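Local coordinates for GAF domain/HD domain protein (Geobacter sulfurreducens, PDB 3EEA) that is of unknown function but contributes a GAF domain, probably a sensory module, to a longer protein with an HD-type domain that may have phosphatase activity, at residues A[23-28]-A[32-37]; A[108-113]-A[138-143]. All blocks are in the same frame, centred on the assembly; numbering follows the deposited sequence.

Interaction 1: A[23-28]-A[32-37]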
ATOM      1  N   ARG A  23       8.818   0.713   4.264  1.00 15.55           N
ATOM      2  CA  ARG A  23       8.235   0.726   5.607  1.00 16.78           C
ATOM      3  C   ARG A  23       6.942  -0.122   5.665  1.00 16.11           C
ATOM      4  O   ARG A  23       6.719  -0.932   6.621  1.00 16.16           O
ATOM      5  CB  ARG A  23       7.954   2.179   5.981  1.00 16.83           C
ATOM      6  CG  ARG A  23       7.162   2.394   7.178  1.00 22.97           C
ATOM      7  CD  ARG A  23       7.100   3.891   7.398  1.00 29.98           C
ATOM      8  NE  ARG A  23       5.821   4.260   7.959  1.00 37.42           N
ATOM      9  CZ  ARG A  23       5.528   4.130   9.238  1.00 41.29           C
ATOM     10  NH1 ARG A  23       6.453   3.658  10.074  1.00 44.06           N
ATOM     11  NH2 ARG A  23       4.321   4.489   9.686  1.00 43.45           N
ATOM     12  N   LEU A  24       6.066   0.094   4.694  1.00 15.06           N
ATOM     13  CA  LEU A  24       4.783  -0.616   4.667  1.00 16.30           C
ATOM     14  C   LEU A  24       4.977  -2.126   4.505  1.00 15.76           C
ATOM     15  O   LEU A  24       4.323  -2.905   5.214  1.00 15.92           O
ATOM     16  CB  LEU A  24       3.889  -0.090   3.558  1.00 16.17           C
ATOM     17  CG  LEU A  24       2.460  -0.592   3.559  1.00 18.51           C
ATOM     18  CD1 LEU A  24       1.803  -0.298   4.908  1.00 16.12           C
ATOM     19  CD2 LEU A  24       1.704   0.011   2.382  1.00 19.49           C
ATOM     20  N   LEU A  25       5.865  -2.538   3.594  1.00 15.81           N
ATOM     21  CA  LEU A  25       6.169  -3.965   3.426  1.00 17.23           C
ATOM     22  C   LEU A  25       6.656  -4.549   4.752  1.00 17.72           C
ATOM     23  O   LEU A  25       6.166  -5.628   5.136  1.00 16.09           O
ATOM     24  CB  LEU A  25       7.196  -4.238   2.357  1.00 17.26           C
ATOM     25  CG  LEU A  25       6.701  -3.939   0.952  1.00 17.62           C
ATOM     26  CD1 LEU A  25       7.948  -3.922   0.032  1.00 17.50           C
ATOM     27  CD2 LEU A  25       5.610  -4.952   0.519  1.00 19.83           C
ATOM     28  N   ARG A  26       7.578  -3.861   5.422  1.00 16.85           N
ATOM     29  CA  ARG A  26       8.099  -4.407   6.701  1.00 19.78           C
ATOM     30  C   ARG A  26       7.028  -4.552   7.798  1.00 19.77           C
ATOM     31  O   ARG A  26       7.129  -5.427   8.686  1.00 20.71           O
ATOM     32  CB  ARG A  26       9.310  -3.630   7.190  1.00 20.69           C
ATOM     33  CG  ARG A  26      10.526  -4.060   6.387  1.00 27.35           C
ATOM     34  CD  ARG A  26      11.835  -3.410   6.781  1.00 33.32           C
ATOM     35  NE  ARG A  26      12.332  -3.732   8.125  1.00 38.12           N
ATOM     36  CZ  ARG A  26      12.986  -4.842   8.471  1.00 40.51           C
ATOM     37  NH1 ARG A  26      13.223  -5.805   7.603  1.00 43.56           N
ATOM     38  NH2 ARG A  26      13.399  -4.998   9.715  1.00 42.69           N
ATOM     39  N   LYS A  27       6.063  -3.655   7.786  1.00 18.91           N
ATOM     40  CA  LYS A  27       4.935  -3.702   8.712  1.00 19.55           C
ATOM     41  C   LYS A  27       3.915  -4.781   8.364  1.00 19.01           C
ATOM     42  O   LYS A  27       3.201  -5.299   9.261  1.00 18.13           O
ATOM     43  CB  LYS A  27       4.263  -2.361   8.752  1.00 18.91           C
ATOM     44  CG  LYS A  27       5.089  -1.304   9.456  1.00 22.83           C
ATOM     45  CD  LYS A  27       4.239  -0.089   9.597  1.00 28.36           C
ATOM     46  CE  LYS A  27       5.041   1.076  10.055  1.00 32.09           C
ATOM     47  NZ  LYS A  27       4.063   2.171  10.221  1.00 36.53           N
ATOM     48  N   LEU A  28       3.818  -5.136   7.088  1.00 17.39           N
ATOM     49  CA  LEU A  28       2.816  -6.118   6.669  1.00 18.23           C
ATOM     50  C   LEU A  28       3.333  -7.553   6.613  1.00 18.35           C
ATOM     51  O   LEU A  28       2.550  -8.485   6.690  1.00 20.26           O
ATOM     52  CB  LEU A  28       2.287  -5.747   5.264  1.00 16.22           C
ATOM     53  CG  LEU A  28       1.398  -4.508   5.279  1.00 18.09           C
ATOM     54  CD1 LEU A  28       1.022  -4.101   3.879  1.00 16.88           C
ATOM     55  CD2 LEU A  28       0.170  -4.757   6.224  1.00 20.68           C
ATOM     56  N   ARG A  32      13.634  -9.922   7.552  1.00 20.02           N
ATOM     57  CA  ARG A  32      14.880  -9.432   8.127  1.00 19.58           C
ATOM     58  C   ARG A  32      15.317  -8.108   7.472  1.00 19.19           C
ATOM     59  O   ARG A  32      15.710  -7.122   8.141  1.00 18.75           O
ATOM     60  CB  ARG A  32      15.911 -10.508   7.963  1.00 20.04           C
ATOM     61  CG  ARG A  32      17.275 -10.220   8.535  1.00 22.39           C
ATOM     62  CD  ARG A  32      18.196 -11.318   8.146  1.00 24.78           C
ATOM     63  NE  ARG A  32      19.560 -11.024   8.552  1.00 27.57           N
ATOM     64  CZ  ARG A  32      20.040 -11.272   9.775  1.00 31.93           C
ATOM     65  NH1 ARG A  32      19.248 -11.777  10.725  1.00 31.17           N
ATOM     66  NH2 ARG A  32      21.303 -10.975  10.055  1.00 30.89           N
ATOM     67  N   TRP A  33      15.289  -8.082   6.151  1.00 18.61           N
ATOM     68  CA  TRP A  33      15.608  -6.860   5.442  1.00 16.97           C
ATOM     69  C   TRP A  33      14.985  -6.834   4.047  1.00 16.33           C
ATOM     70  O   TRP A  33      14.449  -7.868   3.584  1.00 16.29           O
ATOM     71  CB  TRP A  33      17.101  -6.678   5.328  1.00 16.86           C
ATOM     72  CG  TRP A  33      17.900  -7.770   4.812  1.00 17.19           C
ATOM     73  CD1 TRP A  33      18.823  -8.505   5.544  1.00 21.17           C
ATOM     74  CD2 TRP A  33      18.097  -8.175   3.423  1.00 20.37           C
ATOM     75  NE1 TRP A  33      19.462  -9.382   4.741  1.00 18.28           N
ATOM     76  CE2 TRP A  33      19.056  -9.213   3.435  1.00 18.59           C
ATOM     77  CE3 TRP A  33      17.486  -7.828   2.204  1.00 19.47           C
ATOM     78  CZ2 TRP A  33      19.463  -9.881   2.274  1.00 21.14           C
ATOM     79  CZ3 TRP A  33      17.888  -8.497   1.028  1.00 21.50           C
ATOM     80  CH2 TRP A  33      18.855  -9.532   1.079  1.00 22.68           C
ATOM     81  N   ILE A  34      15.010  -5.637   3.470  1.00 15.39           N
ATOM     82  CA  ILE A  34      14.511  -5.296   2.138  1.00 16.17           C
ATOM     83  C   ILE A  34      15.555  -4.450   1.425  1.00 15.97           C
ATOM     84  O   ILE A  34      16.159  -3.553   2.025  1.00 17.52           O
ATOM     85  CB  ILE A  34      13.177  -4.480   2.199  1.00 16.88           C
ATOM     86  CG1 ILE A  34      12.191  -5.213   3.099  1.00 20.77           C
ATOM     87  CG2 ILE A  34      12.656  -4.201   0.769  1.00 15.80           C
ATOM     88  CD1 ILE A  34      10.754  -4.605   3.210  1.00 27.64           C
ATOM     89  N   ALA A  35      15.835  -4.796   0.175  1.00 15.53           N
ATOM     90  CA  ALA A  35      16.814  -4.106  -0.633  1.00 15.05           C
ATOM     91  C   ALA A  35      16.182  -3.757  -1.988  1.00 15.28           C
ATOM     92  O   ALA A  35      15.743  -4.665  -2.701  1.00 16.71           O
ATOM     93  CB  ALA A  35      18.049  -4.986  -0.825  1.00 15.09           C
ATOM     94  N   VAL A  36      16.137  -2.465  -2.336  1.00 13.47           N
ATOM     95  CA  VAL A  36      15.477  -2.002  -3.526  1.00 13.89           C
ATOM     96  C   VAL A  36      16.510  -1.470  -4.482  1.00 14.05           C
ATOM     97  O   VAL A  36      17.398  -0.725  -4.068  1.00 15.22           O
ATOM     98  CB  VAL A  36      14.417  -0.867  -3.221  1.00 13.84           C
ATOM     99  CG1 VAL A  36      13.723  -0.440  -4.559  1.00 15.18           C
ATOM    100  CG2 VAL A  36      13.460  -1.331  -2.134  1.00 15.17           C
ATOM    101  N   TYR A  37      16.374  -1.851  -5.748  1.00 13.34           N
ATOM    102  CA  TYR A  37      17.233  -1.427  -6.836  1.00 14.76           C
ATOM    103  C   TYR A  37      16.435  -0.881  -8.017  1.00 16.51           C
ATOM    104  O   TYR A  37      15.296  -1.329  -8.285  1.00 15.92           O
ATOM    105  CB  TYR A  37      17.971  -2.633  -7.384  1.00 14.02           C
ATOM    106  CG  TYR A  37      18.968  -3.249  -6.438  1.00 14.90           C
ATOM    107  CD1 TYR A  37      20.358  -3.039  -6.593  1.00 14.37           C
ATOM    108  CD2 TYR A  37      18.541  -4.041  -5.380  1.00 14.43           C
ATOM    109  CE1 TYR A  37      21.260  -3.596  -5.700  1.00 13.83           C
ATOM    110  CE2 TYR A  37      19.452  -4.640  -4.525  1.00 14.75           C
ATOM    111  CZ  TYR A  37      20.794  -4.409  -4.679  1.00 14.67           C
ATOM    112  OH  TYR A  37      21.659  -4.986  -3.796  1.00 18.08           O
TER
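I34 lays its side chain alongside the aliphatic part of R26. Its CD1 lies 3.2 Å from R26 CG, a tight fit, and the two side chains slide past each other in opposite directions. The same CD1 reaches the helix at L25, 3.7 Å from CB. I34 is extended, with CD1 anti to CA (chi2 -176°), which carries the methyl to the helix. R26 bends about its CG-CD bond (chi3 65°), which brings the guanidinium to the backbone where the strand begins. There NH1 lies 2.9 Å from R32 O and 3.4 Å from W33 CA, with the group set obliquely to the backbone. R32 and W33 both face A127 in a classic beta bulge. At R32 and W33 the side chain leaves the backbone away from the helix, and both residues belong to the pocket that holds a polyether, probably from the crystallisation liquor. The segments run roughly antiparallel, their axes at 151°, joined by a short turn. I34 also packs on V124 and M126 of strand 119-129, and L25 on L146 of helix 137-158. Helix 14-28 thus covers the sheet beside helix 137-158.

Interaction 2: A[108-113]-A[138-143]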
ATOM      1  N   CYS A 108      16.185 -17.019   3.264  1.00 21.90           N
ATOM      2  CA  CYS A 108      15.203 -17.285   2.231  1.00 21.51           C
ATOM      3  C   CYS A 108      15.076 -15.926   1.505  1.00 20.43           C
ATOM      4  O   CYS A 108      14.862 -14.918   2.186  1.00 18.87           O
ATOM      5  CB  CYS A 108      13.869 -17.675   2.887  1.00 21.43           C
ATOM      6  SG  CYS A 108      12.500 -17.714   1.695  1.00 26.82           S
ATOM      7  N   VAL A 109      15.223 -15.889   0.174  1.00 19.57           N
ATOM      8  CA  VAL A 109      15.197 -14.590  -0.569  1.00 18.91           C
ATOM      9  C   VAL A 109      14.134 -14.561  -1.652  1.00 18.30           C
ATOM     10  O   VAL A 109      14.048 -15.451  -2.499  1.00 18.97           O
ATOM     11  CB  VAL A 109      16.559 -14.181  -1.145  1.00 19.16           C
ATOM     12  CG1 VAL A 109      16.430 -12.811  -1.889  1.00 20.27           C
ATOM     13  CG2 VAL A 109      17.658 -14.162  -0.036  1.00 21.38           C
ATOM     14  N   LEU A 110      13.262 -13.561  -1.548  1.00 17.98           N
ATOM     15  CA  LEU A 110      12.241 -13.344  -2.510  1.00 16.80           C
ATOM     16  C   LEU A 110      12.657 -12.156  -3.390  1.00 16.88           C
ATOM     17  O   LEU A 110      12.969 -11.087  -2.867  1.00 18.43           O
ATOM     18  CB  LEU A 110      10.928 -13.070  -1.820  1.00 18.31           C
ATOM     19  CG  LEU A 110       9.761 -12.666  -2.677  1.00 18.69           C
ATOM     20  CD1 LEU A 110       9.251 -13.841  -3.526  1.00 18.48           C
ATOM     21  CD2 LEU A 110       8.631 -12.097  -1.784  1.00 21.67           C
ATOM     22  N   ALA A 111      12.650 -12.365  -4.696  1.00 16.00           N
ATOM     23  CA  ALA A 111      13.020 -11.343  -5.702  1.00 15.71           C
ATOM     24  C   ALA A 111      11.771 -10.950  -6.496  1.00 15.69           C
ATOM     25  O   ALA A 111      11.217 -11.774  -7.226  1.00 18.33           O
ATOM     26  CB  ALA A 111      14.066 -11.928  -6.630  1.00 16.08           C
ATOM     27  N   VAL A 112      11.327  -9.712  -6.354  1.00 14.58           N
ATOM     28  CA  VAL A 112      10.118  -9.230  -6.989  1.00 15.81           C
ATOM     29  C   VAL A 112      10.464  -8.081  -7.949  1.00 16.61           C
ATOM     30  O   VAL A 112      10.923  -6.997  -7.524  1.00 17.58           O
ATOM     31  CB  VAL A 112       9.072  -8.768  -5.985  1.00 16.52           C
ATOM     32  CG1 VAL A 112       7.821  -8.285  -6.719  1.00 16.49           C
ATOM     33  CG2 VAL A 112       8.719  -9.913  -5.013  1.00 18.16           C
ATOM     34  N   PRO A 113      10.223  -8.300  -9.255  1.00 17.06           N
ATOM     35  CA  PRO A 113      10.564  -7.234 -10.200  1.00 16.96           C
ATOM     36  C   PRO A 113       9.564  -6.122 -10.077  1.00 16.38           C
ATOM     37  O   PRO A 113       8.391  -6.396  -9.790  1.00 15.99           O
ATOM     38  CB  PRO A 113      10.429  -7.880 -11.580  1.00 16.09           C
ATOM     39  CG  PRO A 113       9.604  -9.066 -11.394  1.00 19.65           C
ATOM     40  CD  PRO A 113       9.785  -9.538  -9.929  1.00 16.92           C
ATOM     41  N   ALA A 138       0.263 -16.212   0.194  1.00 16.87           N
ATOM     42  CA  ALA A 138      -0.500 -15.076   0.727  1.00 18.04           C
ATOM     43  C   ALA A 138       0.357 -13.812   0.947  1.00 18.89           C
ATOM     44  O   ALA A 138      -0.046 -12.680   0.559  1.00 19.02           O
ATOM     45  CB  ALA A 138      -1.186 -15.441   2.037  1.00 18.96           C
ATOM     46  N   GLU A 139       1.524 -14.014   1.539  1.00 17.40           N
ATOM     47  CA  GLU A 139       2.481 -12.920   1.752  1.00 17.26           C
ATOM     48  C   GLU A 139       2.980 -12.374   0.418  1.00 17.19           C
ATOM     49  O   GLU A 139       3.041 -11.143   0.204  1.00 16.42           O
ATOM     50  CB  GLU A 139       3.676 -13.395   2.561  1.00 18.08           C
ATOM     51  CG  GLU A 139       3.367 -13.609   4.036  1.00 19.95           C
ATOM     52  CD  GLU A 139       4.486 -14.349   4.789  1.00 24.38           C
ATOM     53  OE1 GLU A 139       5.232 -15.178   4.203  1.00 24.47           O
ATOM     54  OE2 GLU A 139       4.643 -14.068   5.990  1.00 24.20           O
ATOM     55  N   THR A 140       3.312 -13.275  -0.514  1.00 15.10           N
ATOM     56  CA  THR A 140       3.820 -12.877  -1.806  1.00 15.52           C
ATOM     57  C   THR A 140       2.765 -12.063  -2.599  1.00 14.61           C
ATOM     58  O   THR A 140       3.115 -11.150  -3.352  1.00 14.37           O
ATOM     59  CB  THR A 140       4.386 -14.097  -2.595  1.00 16.50           C
ATOM     60  OG1 THR A 140       5.422 -14.686  -1.779  1.00 18.56           O
ATOM     61  CG2 THR A 140       4.989 -13.659  -3.902  1.00 17.62           C
ATOM     62  N   ALA A 141       1.505 -12.424  -2.484  1.00 14.75           N
ATOM     63  CA  ALA A 141       0.435 -11.710  -3.191  1.00 15.37           C
ATOM     64  C   ALA A 141       0.400 -10.231  -2.761  1.00 16.20           C
ATOM     65  O   ALA A 141       0.317  -9.348  -3.609  1.00 17.08           O
ATOM     66  CB  ALA A 141      -0.904 -12.349  -2.930  1.00 14.97           C
ATOM     67  N   ILE A 142       0.462 -10.014  -1.451  1.00 14.93           N
ATOM     68  CA  ILE A 142       0.519  -8.660  -0.863  1.00 15.79           C
ATOM     69  C   ILE A 142       1.731  -7.880  -1.356  1.00 14.44           C
ATOM     70  O   ILE A 142       1.597  -6.729  -1.800  1.00 14.09           O
ATOM     71  CB  ILE A 142       0.528  -8.726   0.668  1.00 15.38           C
ATOM     72  CG1 ILE A 142      -0.811  -9.338   1.145  1.00 18.53           C
ATOM     73  CG2 ILE A 142       0.765  -7.279   1.220  1.00 16.98           C
ATOM     74  CD1 ILE A 142      -0.881  -9.707   2.586  1.00 20.46           C
ATOM     75  N   ILE A 143       2.902  -8.498  -1.256  1.00 13.60           N
ATOM     76  CA  ILE A 143       4.137  -7.922  -1.718  1.00 14.45           C
ATOM     77  C   ILE A 143       4.059  -7.511  -3.201  1.00 14.12           C
ATOM     78  O   ILE A 143       4.370  -6.370  -3.546  1.00 14.23           O
ATOM     79  CB  ILE A 143       5.346  -8.861  -1.449  1.00 13.87           C
ATOM     80  CG1 ILE A 143       5.576  -8.993   0.098  1.00 14.39           C
ATOM     81  CG2 ILE A 143       6.589  -8.321  -2.094  1.00 14.86           C
ATOM     82  CD1 ILE A 143       6.439 -10.195   0.503  1.00 15.49           C
TER
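L110 and I143 make the central apolar contact, meeting tip to tip between strand and helix. L110 CD2 approaches I143 CD1 to 3.7 Å. Both side chains leave their backbones toward the opposite segment. L110 holds CG anti to the backbone N (chi1 173°), and CD2 reaches I143 from there. I143 holds CG1 beside its own N instead (chi1 -67°), and CD1 carries on from there to L110. The second apolar contact is made by the other branch of I143. Its CG2 lies 3.9 Å from CG2 of V112, and the two side chains cross at a slant. I143 therefore divides its two branches between two strand residues, one methyl to each. L110 and V112 are two apart on the strand, so both point to the same side of the sheet.

T140 brings a polar atom to the edge of this packing. Its OG1 is 4.1 Å from L110 CD2, a van der Waals contact with a methyl group. The hydroxyl is hydrogen-bonded back to S136 O, near the start of the helix, so its polarity is met there. The backbones stay well apart, with axes 10.6 Å from each other at closest approach and 33° between their directions. Inside the helix, I143 N bonds to E139 O at 3.0 Å.

Other residues pack against the same side chains. L110 also touches H84, M86 and F135, and I143 reaches M126 of the adjacent strand 119-129. At the first turn of the helix, E139 forms a salt bridge with R128 of that strand. All four residues in direct contact are buried. This is the hydrophobic layer between the antiparallel sheet and the C-terminal helix, an arrangement typical of the GAF fold.

How the interactions relate
From the N terminus, helix 14-28 comes first and turns directly into strand 33-39. Interaction 1 closes this short loop, with three residues between its segments. The chain then passes through strand 46-52, helices 59-64 and 73-81, strand 85-87 and helix 98-103 before reaching 108-113. Interaction 2 closes a longer excursion, which runs through strand 119-129 and returns in helix 137-158. The two contacts are in series and neither nest nor cross. They meet in space: L25 CD2 is 4.0 Å from I143 CA, and L28 packs on I142. Together they place the N- and C-terminal helices side by side on one sheet, at strands separated by 119-129.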